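Local coordinates for proline dipeptidase (PDB 3OOO), which probably hydrolyses proline-containing dipeptides as a manganese-dependent M24B peptidase, and is represented here by its N-terminal domain alone, at residues A17-F22 against F46-R51; S96-E101 against G119-L124. All blocks are in the same frame, centred on the assembly; numbering follows the deposited sequence. Where two conformers were deposited one is given.

Contact 1. Residues A17-F22 against F46-R51; sequences AELAVF and FVYEDR
Val47, Leu19 and Phe46 bury the most surface where strand 19-22 runs antiparallel to strand 44-48; the axes of 19-22 and 46-48 come within 4.8 Å. Ala20 and Val47 form the hydrogen-bonded pair: Val47 N reaches Ala20 O at 2.8 Å, and Ala20 N returns a nearly straight bond (170°) to Val47 O. Leu19-Tyr48 and Val21-Phe46 flank it as non-hydrogen-bonded pairs, their side chains on the other face of the sheet. With Leu19 CG anti to the backbone N (chi1 177°) and chi2 68°, the branch turns towards strand 44-48 and sets CD1 over the centre of the Tyr48 ring, 3.9 Å from its centroid, a CH-pi contact. The same methyl touches Phe46 CB. Val21 lies alongside Phe46, CG2 to CD1 3.8 Å. On the opposite face Val47 CG2 meets the edge of the Phe22 ring in its plane, 3.7 Å from CE2. Past the strands, Glu49 N makes a bent bond to Glu18 O (3.2 Å), and a water lies within hydrogen-bonding distance of Ala17 O and Glu49 OE1. This antiparallel step lies inside the mixed sheet of the creatinase/prolidase N-terminal domain, helices 3-14 and 25-32 packing on its Val47/Phe22 face and strand 97-100 beyond 19-22.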
loop_
_atom_site.group_PDB
_atom_site.type_symbol
_atom_site.label_atom_id
_atom_site.label_comp_id
_atom_site.label_asym_id
_atom_site.label_seq_id
_atom_site.Cartn_x
_atom_site.Cartn_y
_atom_site.Cartn_z
ATOM N N ALA A 17 16.271 -11.401 -9.645
ATOM C CA ALA A 17 16.197 -10.639 -8.400
ATOM C C ALA A 17 17.421 -10.805 -7.500
ATOM O O ALA A 17 17.866 -11.921 -7.237
ATOM C CB ALA A 17 14.929 -10.997 -7.636
ATOM N N GLU A 18 17.950 -9.678 -7.027
ATOM C CA GLU A 18 19.072 -9.654 -6.085
ATOM C C GLU A 18 18.588 -9.570 -4.643
ATOM O O GLU A 18 19.335 -9.857 -3.708
ATOM C CB GLU A 18 20.023 -8.489 -6.372
ATOM C CG GLU A 18 20.675 -8.514 -7.758
ATOM C CD GLU A 18 19.859 -7.798 -8.822
ATOM O OE1 GLU A 18 18.757 -7.284 -8.515
ATOM O OE2 GLU A 18 20.327 -7.744 -9.981
ATOM N N LEU A 19 17.325 -9.192 -4.472
ATOM C CA LEU A 19 16.806 -8.863 -3.155
ATOM C C LEU A 19 15.298 -9.058 -3.091
ATOM O O LEU A 19 14.589 -8.754 -4.048
ATOM C CB LEU A 19 17.138 -7.399 -2.835
ATOM C CG LEU A 19 16.639 -6.792 -1.519
ATOM C CD1 LEU A 19 17.333 -7.414 -0.317
ATOM C CD2 LEU A 19 16.844 -5.285 -1.522
ATOM N N ALA A 20 14.826 -9.568 -1.956
ATOM C CA ALA A 20 13.407 -9.553 -1.610
ATOM C C ALA A 20 13.241 -8.772 -0.317
ATOM O O ALA A 20 14.034 -8.910 0.619
ATOM C CB ALA A 20 12.878 -10.956 -1.449
ATOM N N VAL A 21 12.210 -7.939 -0.277
ATOM C CA VAL A 21 11.937 -7.115 0.892
ATOM C C VAL A 21 10.565 -7.493 1.424
ATOM O O VAL A 21 9.556 -7.301 0.737
ATOM C CB VAL A 21 11.949 -5.607 0.538
ATOM C CG1 VAL A 21 11.673 -4.761 1.774
ATOM C CG2 VAL A 21 13.278 -5.197 -0.092
ATOM N N PHE A 22 10.531 -8.053 2.627
ATOM C CA PHE A 22 9.269 -8.439 3.265
ATOM C C PHE A 22 8.835 -7.393 4.274
ATOM O O PHE A 22 9.664 -6.833 4.999
ATOM C CB PHE A 22 9.395 -9.819 3.914
ATOM C CG PHE A 22 9.689 -10.909 2.927
ATOM C CD1 PHE A 22 8.653 -11.505 2.216
ATOM C CD2 PHE A 22 10.998 -11.308 2.676
ATOM C CE1 PHE A 22 8.910 -12.498 1.283
ATOM C CE2 PHE A 22 11.270 -12.308 1.744
ATOM C CZ PHE A 22 10.224 -12.905 1.047
ATOM N N PHE A 46 15.084 -7.749 4.894
ATOM C CA PHE A 46 15.833 -7.729 3.646
ATOM C C PHE A 46 16.503 -9.072 3.434
ATOM O O PHE A 46 17.363 -9.471 4.216
ATOM C CB PHE A 46 16.881 -6.607 3.655
ATOM C CG PHE A 46 16.293 -5.228 3.794
ATOM C CD1 PHE A 46 15.751 -4.574 2.689
ATOM C CD2 PHE A 46 16.279 -4.581 5.028
ATOM C CE1 PHE A 46 15.202 -3.298 2.814
ATOM C CE2 PHE A 46 15.733 -3.302 5.163
ATOM C CZ PHE A 46 15.194 -2.659 4.055
ATOM N N VAL A 47 16.085 -9.764 2.380
ATOM C CA VAL A 47 16.610 -11.087 2.052
ATOM C C VAL A 47 17.441 -10.969 0.779
ATOM O O VAL A 47 16.909 -10.830 -0.322
ATOM C CB VAL A 47 15.474 -12.123 1.893
ATOM C CG1 VAL A 47 16.044 -13.502 1.522
ATOM C CG2 VAL A 47 14.649 -12.205 3.173
ATOM N N TYR A 48 18.762 -10.981 0.957
ATOM C CA TYR A 48 19.702 -10.915 -0.151
ATOM C C TYR A 48 19.939 -12.301 -0.717
ATOM O O TYR A 48 19.748 -13.297 -0.029
ATOM C CB TYR A 48 21.038 -10.346 0.311
ATOM C CG TYR A 48 21.069 -8.851 0.497
ATOM C CD1 TYR A 48 21.239 -7.997 -0.592
ATOM C CD2 TYR A 48 20.972 -8.289 1.771
ATOM C CE1 TYR A 48 21.290 -6.611 -0.419
ATOM C CE2 TYR A 48 21.019 -6.915 1.953
ATOM C CZ TYR A 48 21.178 -6.084 0.860
ATOM O OH TYR A 48 21.228 -4.721 1.050
ATOM N N GLU A 49 20.380 -12.339 -1.969
ATOM C CA GLU A 49 20.696 -13.579 -2.667
ATOM C C GLU A 49 21.969 -14.252 -2.145
ATOM O O GLU A 49 22.157 -15.451 -2.354
ATOM C CB GLU A 49 20.855 -13.289 -4.168
ATOM C CG GLU A 49 21.988 -12.292 -4.472
ATOM C CD GLU A 49 22.150 -11.932 -5.941
ATOM O OE1 GLU A 49 21.538 -12.588 -6.816
ATOM O OE2 GLU A 49 22.909 -10.976 -6.218
ATOM N N ASP A 50 22.833 -13.493 -1.468
ATOM C CA ASP A 50 24.222 -13.918 -1.230
ATOM C C ASP A 50 24.735 -13.800 0.208
ATOM O O ASP A 50 25.936 -13.940 0.455
ATOM C CB ASP A 50 25.158 -13.136 -2.169
ATOM C CG ASP A 50 25.063 -11.627 -1.971
ATOM O OD1 ASP A 50 24.236 -11.177 -1.146
ATOM O OD2 ASP A 50 25.816 -10.888 -2.649
ATOM N N ARG A 51 23.838 -13.549 1.157
ATOM C CA ARG A 51 24.233 -13.386 2.554
ATOM C C ARG A 51 23.039 -13.598 3.479
ATOM O O ARG A 51 21.912 -13.772 3.012
ATOM C CB ARG A 51 24.859 -12.003 2.774
ATOM C CG ARG A 51 23.875 -10.836 2.657
ATOM C CD ARG A 51 24.614 -9.528 2.408
ATOM N NE ARG A 51 25.049 -9.405 1.016
ATOM C CZ ARG A 51 26.057 -8.637 0.604
ATOM N NH1 ARG A 51 26.764 -7.929 1.475
ATOM N NH2 ARG A 51 26.369 -8.588 -0.685
HETATM O O HOH W 1 19.607 -13.403 -8.522
#

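Contact 2. Residues S96-E101 against G119-L124; sequences SKVLAE and GHFENL
Two parallel strands, 97-100 and 120-123, pair at one margin of the domain's mixed sheet, strand 120-123 being outermost within this chain. Their backbones zip together with the N-H and C=O of alternate residues: His120 N to Ser96 O, Val98 N to His120 O, Glu122 N to Val98 O and Ala100 N to Glu122 O, all between 2.8 and 3.0 Å. A weak, strongly bent bond from Leu124 N to Ala100 O follows.

On one face Val98 and Phe121 lie side by side, with Val98 CB over the ring, 4.0 Å from its centroid and offset toward the rim, while CG1 touches CE1 at 3.6 Å. Ala100 CB comes to the edge of the same ring. On the other face Glu122 reaches across Lys97: OE1 lies 3.4 Å from Lys97 CD, and OE2 makes a long salt bridge to NZ (3.6 Å). Lys97 bends at CG-CD (chi3 90°), so that its last carbons and NZ pass alongside the carboxylate, closest at CD, rather than run into it. Leu99 CD2 packs on Glu122 CG. Leu124 CD1 meets Glu101 CG at 3.6 Å; Glu101 OE2 is hydrogen-bonded to the Thr27 hydroxyl and OE1 to the backbone N-H groups of Ser23 and Asp24.

Helix 107-116 connects the strands and packs on Phe121 through Leu113 and Gln114, completing a beta-alpha-beta unit within the creatinase/prolidase N-terminal domain.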
loop_
_atom_site.group_PDB
_atom_site.type_symbol
_atom_site.label_atom_id
_atom_site.label_comp_id
_atom_site.label_asym_id
_atom_site.label_seq_id
_atom_site.Cartn_x
_atom_site.Cartn_y
_atom_site.Cartn_z
ATOM N N SER A 96 18.963 -4.647 -9.604
ATOM C CA SER A 96 18.243 -4.428 -10.844
ATOM C C SER A 96 16.776 -4.778 -10.654
ATOM O O SER A 96 15.900 -4.110 -11.203
ATOM C CB SER A 96 18.849 -5.257 -11.979
ATOM O OG SER A 96 18.700 -6.647 -11.741
ATOM N N LYS A 97 16.521 -5.835 -9.883
ATOM C CA LYS A 97 15.163 -6.288 -9.611
ATOM C C LYS A 97 14.995 -6.605 -8.128
ATOM O O LYS A 97 15.763 -7.377 -7.550
ATOM C CB LYS A 97 14.796 -7.503 -10.477
ATOM C CG LYS A 97 13.317 -7.894 -10.397
ATOM C CD LYS A 97 12.912 -8.919 -11.456
ATOM C CE LYS A 97 13.076 -10.350 -10.959
ATOM N NZ LYS A 97 12.558 -11.348 -11.938
ATOM N N VAL A 98 13.984 -5.990 -7.521
ATOM C CA VAL A 98 13.675 -6.220 -6.113
ATOM C C VAL A 98 12.263 -6.785 -6.008
ATOM O O VAL A 98 11.321 -6.233 -6.589
ATOM C CB VAL A 98 13.767 -4.912 -5.282
ATOM C CG1 VAL A 98 13.486 -5.192 -3.811
ATOM C CG2 VAL A 98 15.133 -4.249 -5.442
ATOM N N LEU A 99 12.121 -7.891 -5.286
ATOM C CA LEU A 99 10.800 -8.444 -4.995
ATOM C C LEU A 99 10.268 -7.820 -3.710
ATOM O O LEU A 99 11.006 -7.675 -2.741
ATOM C CB LEU A 99 10.857 -9.971 -4.874
ATOM C CG LEU A 99 11.432 -10.779 -6.045
ATOM C CD1 LEU A 99 11.329 -12.262 -5.748
ATOM C CD2 LEU A 99 10.734 -10.459 -7.356
ATOM N N ALA A 100 8.996 -7.433 -3.716
ATOM C CA ALA A 100 8.360 -6.869 -2.526
ATOM C C ALA A 100 6.925 -7.367 -2.404
ATOM O O ALA A 100 6.388 -7.938 -3.352
ATOM C CB ALA A 100 8.411 -5.348 -2.562
ATOM N N GLU A 101 6.311 -7.163 -1.238
ATOM C CA GLU A 101 4.952 -7.641 -0.990
ATOM C C GLU A 101 3.919 -6.591 -1.367
ATOM O O GLU A 101 3.444 -5.838 -0.520
ATOM C CB GLU A 101 4.776 -8.052 0.470
ATOM C CG GLU A 101 5.675 -9.182 0.904
ATOM C CD GLU A 101 5.300 -9.677 2.271
ATOM O OE1 GLU A 101 5.899 -9.195 3.256
ATOM O OE2 GLU A 101 4.384 -10.527 2.362
ATOM N N GLY A 119 16.184 0.237 -8.693
ATOM C CA GLY A 119 15.917 -0.976 -9.449
ATOM C C GLY A 119 14.434 -1.083 -9.715
ATOM O O GLY A 119 13.645 -0.279 -9.209
ATOM N N HIS A 120 14.053 -2.070 -10.513
ATOM C CA HIS A 120 12.647 -2.322 -10.775
ATOM C C HIS A 120 12.064 -3.192 -9.668
ATOM O O HIS A 120 12.599 -4.253 -9.347
ATOM C CB HIS A 120 12.457 -2.986 -12.142
ATOM C CG HIS A 120 11.029 -3.306 -12.462
ATOM N ND1 HIS A 120 10.063 -2.333 -12.614
ATOM C CD2 HIS A 120 10.403 -4.492 -12.654
ATOM C CE1 HIS A 120 8.904 -2.906 -12.885
ATOM N NE2 HIS A 120 9.083 -4.215 -12.919
ATOM N N PHE A 121 10.968 -2.727 -9.083
ATOM C CA PHE A 121 10.257 -3.495 -8.077
ATOM C C PHE A 121 9.130 -4.285 -8.708
ATOM O O PHE A 121 8.390 -3.769 -9.553
ATOM C CB PHE A 121 9.663 -2.574 -7.010
ATOM C CG PHE A 121 10.660 -2.059 -6.015
ATOM C CD1 PHE A 121 10.686 -2.565 -4.717
ATOM C CD2 PHE A 121 11.556 -1.053 -6.360
ATOM C CE1 PHE A 121 11.601 -2.083 -3.784
ATOM C CE2 PHE A 121 12.475 -0.567 -5.435
ATOM C CZ PHE A 121 12.496 -1.085 -4.142
ATOM N N GLU A 122 8.995 -5.538 -8.291
ATOM C CA GLU A 122 7.818 -6.319 -8.640
ATOM C C GLU A 122 7.310 -7.113 -7.443
ATOM O O GLU A 122 8.018 -7.275 -6.439
ATOM C CB GLU A 122 8.066 -7.215 -9.860
ATOM C CG GLU A 122 9.143 -8.261 -9.704
ATOM C CD GLU A 122 9.358 -9.053 -10.985
ATOM O OE1 GLU A 122 9.580 -8.428 -12.047
ATOM O OE2 GLU A 122 9.308 -10.299 -10.932
ATOM N N ASN A 123 6.077 -7.596 -7.556
ATOM C CA ASN A 123 5.460 -8.397 -6.512
ATOM C C ASN A 123 6.185 -9.724 -6.346
ATOM O O ASN A 123 6.893 -10.173 -7.258
ATOM C CB ASN A 123 3.981 -8.637 -6.832
ATOM C CG ASN A 123 3.214 -9.238 -5.669
ATOM O OD1 ASN A 123 3.474 -8.935 -4.504
ATOM N ND2 ASN A 123 2.260 -10.104 -5.985
ATOM N N LEU A 124 6.010 -10.335 -5.178
ATOM C CA LEU A 124 6.527 -11.670 -4.916
ATOM C C LEU A 124 6.123 -12.617 -6.040
ATOM O O LEU A 124 5.037 -12.495 -6.619
ATOM C CB LEU A 124 5.991 -12.210 -3.590
ATOM C CG LEU A 124 6.223 -11.413 -2.306
ATOM C CD1 LEU A 124 5.624 -12.193 -1.138
ATOM C CD2 LEU A 124 7.698 -11.118 -2.060
#

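Overall arrangement
Contact 1 and contact 2 belong to one mixed sheet and meet where strands 19-22 and 97-100 run parallel as neighbours; the centres of the two contacts lie about 10 Å apart. Together they set four adjacent strands in the order 44-48, 19-22, 97-100, 120-123: contact 1 supplies the antiparallel step, contact 2 the parallel step at the margin. Between them Val21 N lies 2.8 Å from Leu99 O, a probable hydrogen bond, and Glu18 OE2 2.6 Å from Ser96 OG, another. Along the chain contact 1 closes before contact 2 opens. Both lie within the N-terminal domain; the chain ends before the M24 peptidase domain, where enzymes of this family carry their metal site.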